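PDB 5UB3: phosphate-binding protein from Xanthomonas axonopodis pv. citri, which probably acts as a periplasmic receptor of the phosphonate-binding type, paired with a diguanylate cyclase, and is bound here to a chloride ion. Local coordinates for residues 49-54 with 71-76; 96-101 with 198-203; 113-118 with 174-179. All blocks are in the same frame, centred on the assembly; numbering follows the deposited sequence.

Interaction 1: residues 49-54 with 71-76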
loop_
_atom_site.group_PDB
_atom_site.type_symbol
_atom_site.label_atom_id
_atom_site.label_comp_id
_atom_site.label_asym_id
_atom_site.label_seq_id
_atom_site.Cartn_x
_atom_site.Cartn_y
_atom_site.Cartn_z
ATOM N N ARG A 49 -0.869 3.436 -12.217
ATOM C CA ARG A 49 -1.337 3.735 -13.543
ATOM C C ARG A 49 -1.099 2.634 -14.533
ATOM O O ARG A 49 -2.018 2.225 -15.240
ATOM C CB ARG A 49 -0.689 5.003 -14.081
ATOM C CG ARG A 49 -1.339 6.208 -13.492
ATOM C CD ARG A 49 -1.240 7.341 -14.507
ATOM N NE ARG A 49 -0.045 8.113 -14.308
ATOM C CZ ARG A 49 0.401 9.005 -15.195
ATOM N NH1 ARG A 49 -0.229 9.185 -16.362
ATOM N NH2 ARG A 49 1.502 9.702 -14.926
ATOM N N GLN A 50 0.145 2.171 -14.598
ATOM C CA GLN A 50 0.430 0.975 -15.395
ATOM C C GLN A 50 -0.355 -0.263 -14.999
ATOM O O GLN A 50 -0.698 -1.097 -15.843
ATOM C CB GLN A 50 1.935 0.669 -15.374
ATOM C CG GLN A 50 2.394 -0.336 -16.440
ATOM C CD GLN A 50 2.080 0.167 -17.844
ATOM O OE1 GLN A 50 2.661 1.141 -18.281
ATOM N NE2 GLN A 50 1.138 -0.487 -18.542
ATOM N N MET A 51 -0.499 -0.474 -13.704
ATOM C CA MET A 51 -1.171 -1.683 -13.255
ATOM C C MET A 51 -2.645 -1.597 -13.652
ATOM O O MET A 51 -3.250 -2.582 -14.086
ATOM C CB MET A 51 -1.052 -1.835 -11.759
ATOM C CG MET A 51 -1.780 -3.091 -11.273
ATOM S SD MET A 51 -1.328 -4.656 -12.046
ATOM C CE MET A 51 0.078 -5.088 -11.038
ATOM N N SER A 52 -3.208 -0.387 -13.512
ATOM C CA SER A 52 -4.572 -0.140 -13.986
ATOM C C SER A 52 -4.700 -0.425 -15.459
ATOM O O SER A 52 -5.677 -1.037 -15.862
ATOM C CB SER A 52 -5.114 1.242 -13.615
ATOM O OG SER A 52 -6.334 1.513 -14.312
ATOM N N SER A 53 -3.727 -0.013 -16.255
ATOM C CA SER A 53 -3.731 -0.370 -17.673
ATOM C C SER A 53 -3.702 -1.878 -17.936
ATOM O O SER A 53 -4.508 -2.388 -18.732
ATOM C CB SER A 53 -2.541 0.326 -18.373
ATOM O OG SER A 53 -2.593 0.053 -19.746
ATOM N N TYR A 54 -2.812 -2.593 -17.254
ATOM C CA TYR A 54 -2.804 -4.054 -17.315
ATOM C C TYR A 54 -4.121 -4.670 -16.938
ATOM O O TYR A 54 -4.628 -5.571 -17.634
ATOM C CB TYR A 54 -1.755 -4.677 -16.389
ATOM C CG TYR A 54 -0.336 -4.539 -16.793
ATOM C CD1 TYR A 54 0.034 -4.321 -18.118
ATOM C CD2 TYR A 54 0.658 -4.669 -15.850
ATOM C CE1 TYR A 54 1.363 -4.234 -18.488
ATOM C CE2 TYR A 54 1.981 -4.565 -16.202
ATOM C CZ TYR A 54 2.324 -4.357 -17.539
ATOM O OH TYR A 54 3.621 -4.261 -17.912
ATOM N N MET A 71 -7.547 1.286 -4.011
ATOM C CA MET A 71 -8.558 2.235 -4.372
ATOM C C MET A 71 -8.150 3.032 -5.597
ATOM O O MET A 71 -9.023 3.358 -6.388
ATOM C CB MET A 71 -8.967 3.121 -3.177
ATOM C CG MET A 71 -9.601 2.312 -2.050
ATOM S SD MET A 71 -11.075 1.438 -2.544
ATOM C CE MET A 71 -10.500 -0.243 -2.943
ATOM N N LEU A 72 -6.840 3.302 -5.784
ATOM C CA LEU A 72 -6.410 3.904 -7.052
ATOM C C LEU A 72 -6.866 3.027 -8.212
ATOM O O LEU A 72 -7.364 3.522 -9.246
ATOM C CB LEU A 72 -4.892 4.062 -7.139
ATOM C CG LEU A 72 -4.321 5.036 -6.144
ATOM C CD1 LEU A 72 -2.800 4.983 -6.196
ATOM C CD2 LEU A 72 -4.772 6.426 -6.461
ATOM N N LEU A 73 -6.689 1.722 -8.053
ATOM C CA LEU A 73 -7.066 0.811 -9.122
ATOM C C LEU A 73 -8.583 0.787 -9.308
ATOM O O LEU A 73 -9.060 0.889 -10.439
ATOM C CB LEU A 73 -6.544 -0.581 -8.881
ATOM C CG LEU A 73 -5.047 -0.749 -8.669
ATOM C CD1 LEU A 73 -4.723 -2.167 -8.222
ATOM C CD2 LEU A 73 -4.292 -0.362 -9.926
ATOM N N GLU A 74 -9.339 0.674 -8.220
ATOM C CA GLU A 74 -10.815 0.683 -8.328
ATOM C C GLU A 74 -11.315 1.986 -8.958
ATOM O O GLU A 74 -12.211 1.960 -9.783
ATOM C CB GLU A 74 -11.494 0.472 -6.976
ATOM C CG GLU A 74 -12.973 0.159 -7.100
ATOM C CD GLU A 74 -13.634 -0.132 -5.781
ATOM O OE1 GLU A 74 -14.400 -1.098 -5.659
ATOM O OE2 GLU A 74 -13.446 0.675 -4.902
ATOM N N GLN A 75 -10.721 3.112 -8.587
ATOM C CA GLN A 75 -11.177 4.415 -9.119
ATOM C C GLN A 75 -11.006 4.566 -10.599
ATOM O O GLN A 75 -11.839 5.149 -11.253
ATOM C CB GLN A 75 -10.447 5.567 -8.468
ATOM C CG GLN A 75 -10.893 5.794 -7.063
ATOM C CD GLN A 75 -9.952 6.718 -6.317
ATOM O OE1 GLN A 75 -9.011 7.319 -6.900
ATOM N NE2 GLN A 75 -10.230 6.895 -5.025
ATOM N N ARG A 76 -9.905 4.045 -11.105
ATOM C CA ARG A 76 -9.697 3.972 -12.525
ATOM C C ARG A 76 -10.568 2.899 -13.188
ATOM O O ARG A 76 -10.476 2.736 -14.372
ATOM C CB ARG A 76 -8.221 3.757 -12.841
ATOM C CG ARG A 76 -7.357 4.923 -12.383
ATOM C CD ARG A 76 -5.916 4.603 -12.657
ATOM N NE ARG A 76 -5.109 5.801 -12.573
ATOM C CZ ARG A 76 -4.450 6.228 -11.503
ATOM N NH1 ARG A 76 -4.467 5.559 -10.350
ATOM N NH2 ARG A 76 -3.742 7.343 -11.599
#

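Interaction 2: residues 96-101 with 198-203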
loop_
_atom_site.group_PDB
_atom_site.type_symbol
_atom_site.label_atom_id
_atom_site.label_comp_id
_atom_site.label_asym_id
_atom_site.label_seq_id
_atom_site.Cartn_x
_atom_site.Cartn_y
_atom_site.Cartn_z
ATOM N N LEU A 96 2.002 7.205 10.590
ATOM C CA LEU A 96 2.591 8.071 11.580
ATOM C C LEU A 96 3.554 9.046 10.943
ATOM O O LEU A 96 4.210 8.762 9.919
ATOM C CB LEU A 96 3.214 7.273 12.700
ATOM C CG LEU A 96 4.142 6.108 12.452
ATOM C CD1 LEU A 96 5.442 6.719 11.998
ATOM C CD2 LEU A 96 4.360 5.207 13.685
ATOM N N PHE A 97 3.579 10.233 11.502
ATOM C CA PHE A 97 4.524 11.245 11.057
ATOM C C PHE A 97 5.564 11.281 12.124
ATOM O O PHE A 97 5.237 11.317 13.299
ATOM C CB PHE A 97 3.864 12.593 10.955
ATOM C CG PHE A 97 2.882 12.724 9.815
ATOM C CD1 PHE A 97 1.637 12.146 9.898
ATOM C CD2 PHE A 97 3.194 13.464 8.700
ATOM C CE1 PHE A 97 0.727 12.288 8.874
ATOM C CE2 PHE A 97 2.305 13.604 7.660
ATOM C CZ PHE A 97 1.047 13.037 7.762
ATOM N N PHE A 98 6.829 11.323 11.745
ATOM C CA PHE A 98 7.856 11.364 12.733
ATOM C C PHE A 98 8.935 12.371 12.367
ATOM O O PHE A 98 9.130 12.695 11.198
ATOM C CB PHE A 98 8.453 9.977 12.923
ATOM C CG PHE A 98 9.176 9.483 11.735
ATOM C CD1 PHE A 98 8.488 8.785 10.740
ATOM C CD2 PHE A 98 10.552 9.739 11.569
ATOM C CE1 PHE A 98 9.147 8.353 9.605
ATOM C CE2 PHE A 98 11.212 9.303 10.457
ATOM C CZ PHE A 98 10.521 8.620 9.464
ATOM N N VAL A 99 9.616 12.846 13.385
ATOM C CA VAL A 99 10.759 13.750 13.243
ATOM C C VAL A 99 11.935 13.347 14.090
ATOM O O VAL A 99 11.813 12.512 14.992
ATOM C CB VAL A 99 10.402 15.153 13.717
ATOM C CG1 VAL A 99 9.223 15.681 12.912
ATOM C CG2 VAL A 99 10.122 15.189 15.222
ATOM N N ARG A 100 13.053 14.015 13.861
ATOM C CA ARG A 100 14.132 13.927 14.843
ATOM C C ARG A 100 13.686 14.471 16.190
ATOM O O ARG A 100 12.913 15.420 16.283
ATOM C CB ARG A 100 15.372 14.657 14.376
ATOM C CG ARG A 100 16.049 13.924 13.229
ATOM C CD ARG A 100 17.424 14.506 13.022
ATOM N NE ARG A 100 18.183 14.480 14.277
ATOM C CZ ARG A 100 19.026 13.519 14.672
ATOM N NH1 ARG A 100 19.299 12.445 13.906
ATOM N NH2 ARG A 100 19.649 13.673 15.851
ATOM N N ARG A 101 14.135 13.826 17.252
ATOM C CA ARG A 101 13.688 14.230 18.582
ATOM C C ARG A 101 14.190 15.658 18.849
ATOM O O ARG A 101 13.511 16.411 19.485
ATOM C CB ARG A 101 14.089 13.181 19.639
ATOM C CG ARG A 101 14.558 13.701 20.995
ATOM C CD ARG A 101 14.378 12.692 22.144
ATOM N NE ARG A 101 12.968 12.354 22.425
ATOM C CZ ARG A 101 11.999 13.202 22.830
ATOM N NH1 ARG A 101 12.215 14.510 23.013
ATOM N NH2 ARG A 101 10.767 12.725 23.056
ATOM N N ARG A 198 15.762 5.441 17.313
ATOM C CA ARG A 198 16.034 5.989 18.648
ATOM C C ARG A 198 16.168 7.507 18.623
ATOM O O ARG A 198 15.944 8.137 19.635
ATOM C CB ARG A 198 17.290 5.358 19.260
ATOM C CG ARG A 198 18.570 5.782 18.587
ATOM C CD ARG A 198 19.667 4.802 18.926
ATOM N NE ARG A 198 20.992 5.278 18.564
ATOM C CZ ARG A 198 22.090 4.520 18.569
ATOM N NH1 ARG A 198 22.019 3.229 18.897
ATOM N NH2 ARG A 198 23.255 5.021 18.208
ATOM N N ASP A 199 16.510 8.084 17.468
ATOM C CA ASP A 199 16.584 9.549 17.351
ATOM C C ASP A 199 15.300 10.245 16.934
ATOM O O ASP A 199 15.289 11.460 16.748
ATOM C CB ASP A 199 17.748 9.924 16.465
ATOM C CG ASP A 199 19.124 9.599 17.115
ATOM O OD1 ASP A 199 19.291 9.693 18.325
ATOM O OD2 ASP A 199 20.022 9.237 16.372
ATOM N N PHE A 200 14.212 9.478 16.812
ATOM C CA PHE A 200 12.939 9.972 16.331
ATOM C C PHE A 200 11.830 10.023 17.368
ATOM O O PHE A 200 11.774 9.232 18.292
ATOM C CB PHE A 200 12.421 9.054 15.195
ATOM C CG PHE A 200 13.236 9.068 13.952
ATOM C CD1 PHE A 200 13.983 10.172 13.574
ATOM C CD2 PHE A 200 13.200 8.000 13.107
ATOM C CE1 PHE A 200 14.703 10.163 12.392
ATOM C CE2 PHE A 200 13.944 7.970 11.907
ATOM C CZ PHE A 200 14.671 9.063 11.551
ATOM N N ARG A 201 10.902 10.924 17.124
ATOM C CA ARG A 201 9.724 11.114 17.904
ATOM C C ARG A 201 8.524 11.087 16.922
ATOM O O ARG A 201 8.538 11.744 15.857
ATOM C CB ARG A 201 9.875 12.488 18.562
ATOM C CG ARG A 201 8.701 13.027 19.332
ATOM C CD ARG A 201 9.173 14.121 20.311
ATOM N NE ARG A 201 10.089 15.105 19.699
ATOM C CZ ARG A 201 9.695 16.053 18.884
ATOM N NH1 ARG A 201 8.413 16.146 18.569
ATOM N NH2 ARG A 201 10.582 16.899 18.356
ATOM N N ILE A 202 7.453 10.406 17.326
ATOM C CA ILE A 202 6.188 10.468 16.580
ATOM C C ILE A 202 5.416 11.750 16.894
ATOM O O ILE A 202 5.171 12.060 18.043
ATOM C CB ILE A 202 5.346 9.224 16.852
ATOM C CG1 ILE A 202 6.136 7.976 16.382
ATOM C CG2 ILE A 202 4.011 9.341 16.164
ATOM C CD1 ILE A 202 5.671 6.730 17.075
ATOM N N VAL A 203 5.064 12.523 15.864
ATOM C CA VAL A 203 4.329 13.765 16.071
ATOM C C VAL A 203 2.847 13.711 15.707
ATOM O O VAL A 203 2.105 14.605 16.083
ATOM C CB VAL A 203 5.033 14.997 15.403
ATOM C CG1 VAL A 203 6.382 15.182 16.049
ATOM C CG2 VAL A 203 5.145 14.874 13.891
#

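Interaction 3: residues 113-118 with 174-179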
loop_
_atom_site.group_PDB
_atom_site.type_symbol
_atom_site.label_atom_id
_atom_site.label_comp_id
_atom_site.label_asym_id
_atom_site.label_seq_id
_atom_site.Cartn_x
_atom_site.Cartn_y
_atom_site.Cartn_z
ATOM N N GLY A 113 6.104 25.443 6.902
ATOM C CA GLY A 113 7.519 25.773 6.809
ATOM C C GLY A 113 8.532 24.674 6.681
ATOM O O GLY A 113 9.691 24.951 6.534
ATOM N N HIS A 114 8.125 23.412 6.724
ATOM C CA HIS A 114 9.042 22.297 6.809
ATOM C C HIS A 114 8.815 21.303 5.694
ATOM O O HIS A 114 7.851 21.416 4.944
ATOM C CB HIS A 114 8.895 21.620 8.160
ATOM C CG HIS A 114 9.444 22.450 9.267
ATOM N ND1 HIS A 114 8.642 23.179 10.108
ATOM C CD2 HIS A 114 10.716 22.756 9.601
ATOM C CE1 HIS A 114 9.393 23.871 10.942
ATOM N NE2 HIS A 114 10.659 23.625 10.656
ATOM N N THR A 115 9.693 20.330 5.601
ATOM C CA THR A 115 9.674 19.399 4.514
ATOM C C THR A 115 9.290 17.997 5.033
ATOM O O THR A 115 9.586 17.599 6.143
ATOM C CB THR A 115 11.034 19.393 3.776
ATOM O OG1 THR A 115 12.032 19.016 4.699
ATOM C CG2 THR A 115 11.361 20.733 3.264
ATOM N N LEU A 116 8.615 17.280 4.172
ATOM C CA LEU A 116 8.123 15.954 4.466
ATOM C C LEU A 116 8.629 14.977 3.401
ATOM O O LEU A 116 8.449 15.228 2.252
ATOM C CB LEU A 116 6.614 16.014 4.396
ATOM C CG LEU A 116 5.823 14.723 4.480
ATOM C CD1 LEU A 116 5.902 14.067 5.849
ATOM C CD2 LEU A 116 4.380 15.065 4.196
ATOM N N ALA A 117 9.163 13.839 3.828
ATOM C CA ALA A 117 9.572 12.741 2.996
ATOM C C ALA A 117 8.421 11.788 2.795
ATOM O O ALA A 117 7.934 11.219 3.758
ATOM C CB ALA A 117 10.729 11.966 3.670
ATOM N N LEU A 118 8.032 11.600 1.550
ATOM C CA LEU A 118 7.035 10.625 1.164
ATOM C C LEU A 118 7.627 9.601 0.249
ATOM O O LEU A 118 8.755 9.726 -0.218
ATOM C CB LEU A 118 5.929 11.357 0.465
ATOM C CG LEU A 118 5.272 12.387 1.389
ATOM C CD1 LEU A 118 4.104 13.061 0.670
ATOM C CD2 LEU A 118 4.753 11.709 2.625
ATOM N N HIS A 174 19.018 14.741 8.686
ATOM C CA HIS A 174 18.693 16.171 8.638
ATOM C C HIS A 174 18.462 16.692 7.199
ATOM O O HIS A 174 18.615 17.870 6.936
ATOM C CB HIS A 174 19.758 17.050 9.343
ATOM C CG HIS A 174 19.825 16.862 10.820
ATOM N ND1 HIS A 174 20.658 15.934 11.418
ATOM C CD2 HIS A 174 19.184 17.500 11.826
ATOM C CE1 HIS A 174 20.517 16.002 12.728
ATOM N NE2 HIS A 174 19.617 16.935 13.001
ATOM N N LEU A 175 18.100 15.825 6.265
ATOM C CA LEU A 175 17.870 16.303 4.903
ATOM C C LEU A 175 16.452 16.771 4.784
ATOM O O LEU A 175 16.203 17.666 4.043
ATOM C CB LEU A 175 18.130 15.212 3.913
ATOM C CG LEU A 175 19.587 14.753 3.972
ATOM C CD1 LEU A 175 19.716 13.404 3.286
ATOM C CD2 LEU A 175 20.541 15.773 3.360
ATOM N N ILE A 176 15.549 16.188 5.562
ATOM C CA ILE A 176 14.105 16.423 5.473
ATOM C C ILE A 176 13.586 16.430 6.907
ATOM O O ILE A 176 14.092 15.680 7.722
ATOM C CB ILE A 176 13.452 15.315 4.618
ATOM C CG1 ILE A 176 14.031 15.343 3.195
ATOM C CG2 ILE A 176 11.934 15.498 4.527
ATOM C CD1 ILE A 176 13.452 14.294 2.238
ATOM N N ASP A 177 12.637 17.306 7.221
ATOM C CA ASP A 177 12.223 17.510 8.570
ATOM C C ASP A 177 11.316 16.378 9.090
ATOM O O ASP A 177 11.402 15.990 10.256
ATOM C CB ASP A 177 11.468 18.823 8.692
ATOM C CG ASP A 177 12.286 20.028 8.207
ATOM O OD1 ASP A 177 13.406 20.184 8.653
ATOM O OD2 ASP A 177 11.790 20.803 7.374
ATOM N N VAL A 178 10.443 15.891 8.236
ATOM C CA VAL A 178 9.387 14.966 8.689
ATOM C C VAL A 178 9.301 13.775 7.786
ATOM O O VAL A 178 9.516 13.863 6.569
ATOM C CB VAL A 178 8.008 15.654 8.805
ATOM C CG1 VAL A 178 6.987 14.728 9.420
ATOM C CG2 VAL A 178 8.038 16.991 9.534
ATOM N N GLY A 179 8.983 12.612 8.380
ATOM C CA GLY A 179 8.803 11.429 7.611
ATOM C C GLY A 179 7.432 10.837 7.844
ATOM O O GLY A 179 6.862 11.080 8.893
#

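Interaction 1: residues 49-54 with 71-76
S52 of helix 48-56 meets R76, the residue just past the end of helix 67-75, with the arginine chain laid along the serine. The S52 hydroxyl sits against the aliphatic root of R76, OG of S52 lying 3.3 Å from CB of R76, while CB of S52 touches CD of R76 at 3.6 Å. Because CG of R76 stands anti to its own carbonyl carbon (chi1 -63°) and the chain runs extended from CG to NE, the arginine passes over the serine and carries its guanidinium on to R49. There the aliphatic part of R49 meets a face of the R76 guanidinium: CG of R49 is 3.3 Å from NH2 of R76. The edge of the same group lies against CB of L72, in the helix that R76 follows. The two guanidinium planes are 19° from parallel, yet the charged ends stay apart, with NE of R49 4.6 Å from NH2 of R76, so a methylene of R49, not its charged end, meets the R76 guanidinium.

On the inner side of the interface the contact is apolar. One branch of L73, CD2, reaches the first helix and packs 3.9 Å from CG of M51 and 3.7 Å from the backbone N of S52. The rest of M51 leads away from L73, its chain bending at chi2 and chi3. The closest CA pair, S52 with L73, is 5.5 Å apart, a close approach consistent with the small side chain of S52. Its hydroxyl is hydrogen-bonded by R56 NH1 and weakly paired with S78 OG, while M51 and L73 both rest on V63 of strand 62-66. Two neighbouring helices, 48-56 and 67-75, packed together against a strand of the sheet are characteristic of the alpha/beta architecture of periplasmic binding proteins.

Interaction 2: residues 96-101 with 198-203
An antiparallel strand pair in the periplasmic binding protein fold brings 96-100 against 200-203. Around the hydrogen-bonded pair V99 and R201, V99 N gives to R201 O at 2.9 Å and R201 N returns to V99 O at 2.8 Å. V203 N to F97 O (2.8 Å) continues the pairing toward H204; R101 N to D199 O (2.7 Å) extends it beyond the strands the other way.

On the side of F98 and I202, the F98 ring brings CE2 over one face of F200, 3.4 Å from its CE2 and offset toward the rim. The ring planes are inclined at 44°, an oblique meeting. Two residues before F98, CD2 of L96 touches CD1 of I202.

V99 and R201 point together to the other side. Bent at chi3 (46°), R201 turns its guanidinium so that CG2 of V99 lies over one face and R101 O lies at the edge, in plane. NH2 of R201 bonds to that oxygen at 3.2 Å, standing above the carbonyl plane, and NH1 bonds to I105 O; NE is buried without a polar partner. The R101 guanidinium lays a face across CD of R201, with NH2 of R101 3.5 Å from that carbon.

H172, at the end of helix 164-172, links R100 and D199: its backbone O accepts from R100 NH1, and its ring NE2 pairs with D199 OD2. V167 and V171 of that helix pack on F98, W186 of helix 183-186 meets F98 and F200, and strand 178-182 runs along the other edge of strand 92-100.

Interaction 3: residues 113-118 with 174-179
D177 and T115 are joined by a reciprocal pair of hydrogen bonds at the start of two parallel strands. The D177 carboxylate takes the backbone N-H of T115 through OD2 at 2.8 Å, on the anti side of that oxygen and 17° out of the carboxylate plane. In return the D177 backbone N donates to OG1 of T115 at 3.1 Å. With chi1 at 60°, T115 holds OG1 between its backbone N and carbonyl carbon, where it also meets CA of I176. The carboxylate is turned almost perpendicular to the H114 ring, their planes 87° apart, and OD2 lies in the ring plane at its edge, 3.2 Å from CD2 of H114. This is a carbon edge; the ring nitrogen ND1 is instead bonded to Q110 O.

Past this polar junction the backbones pair in parallel. V178 N donates to T115 O at 2.8 Å, and V178 O receives A117 N at 2.8 Å in a nearly straight bond. V178 O also meets CA of L116 in a CA-H...O contact.

Apolar groups flank the backbone on both sides. L116 and V178 share a face, with CD1 of L116 3.8 Å from CG1 of V178. On the face of A117, CG2 of I176 comes close to A117 N and packs 3.8 Å from A117 CB.

The next shell closes over these layers. F97 of strand 92-100 covers L116 and V178, and L134 of helix 124-136 adds to the L116 side; V167 and F170 of helix 164-172 lie against A117 and I176 respectively. Strand 115-118 thus runs between 156-160 and 178-182, parallel to both, with helices 124-136 and 164-172 packed against its side chains.

In the fold
Interactions 2 and 3 are neighbours, their centres about 11 Å apart, and share strand pairing: F98 O of 96-101 probably accepts a hydrogen bond from G179 N of 174-179, where strands 92-100 and 178-182 run side by side. Interaction 1 lies across the chain's centre from interaction 2, the centres about 33 Å apart, and involves separate helices. It is largely buried and relies on side-chain contact, whereas the other two are partly buried and built on backbone hydrogen bonds. Interaction 2 is antiparallel, with aromatic rings on one side and arginines toward its exposed end; interaction 3 is parallel and begins with a carboxylate junction.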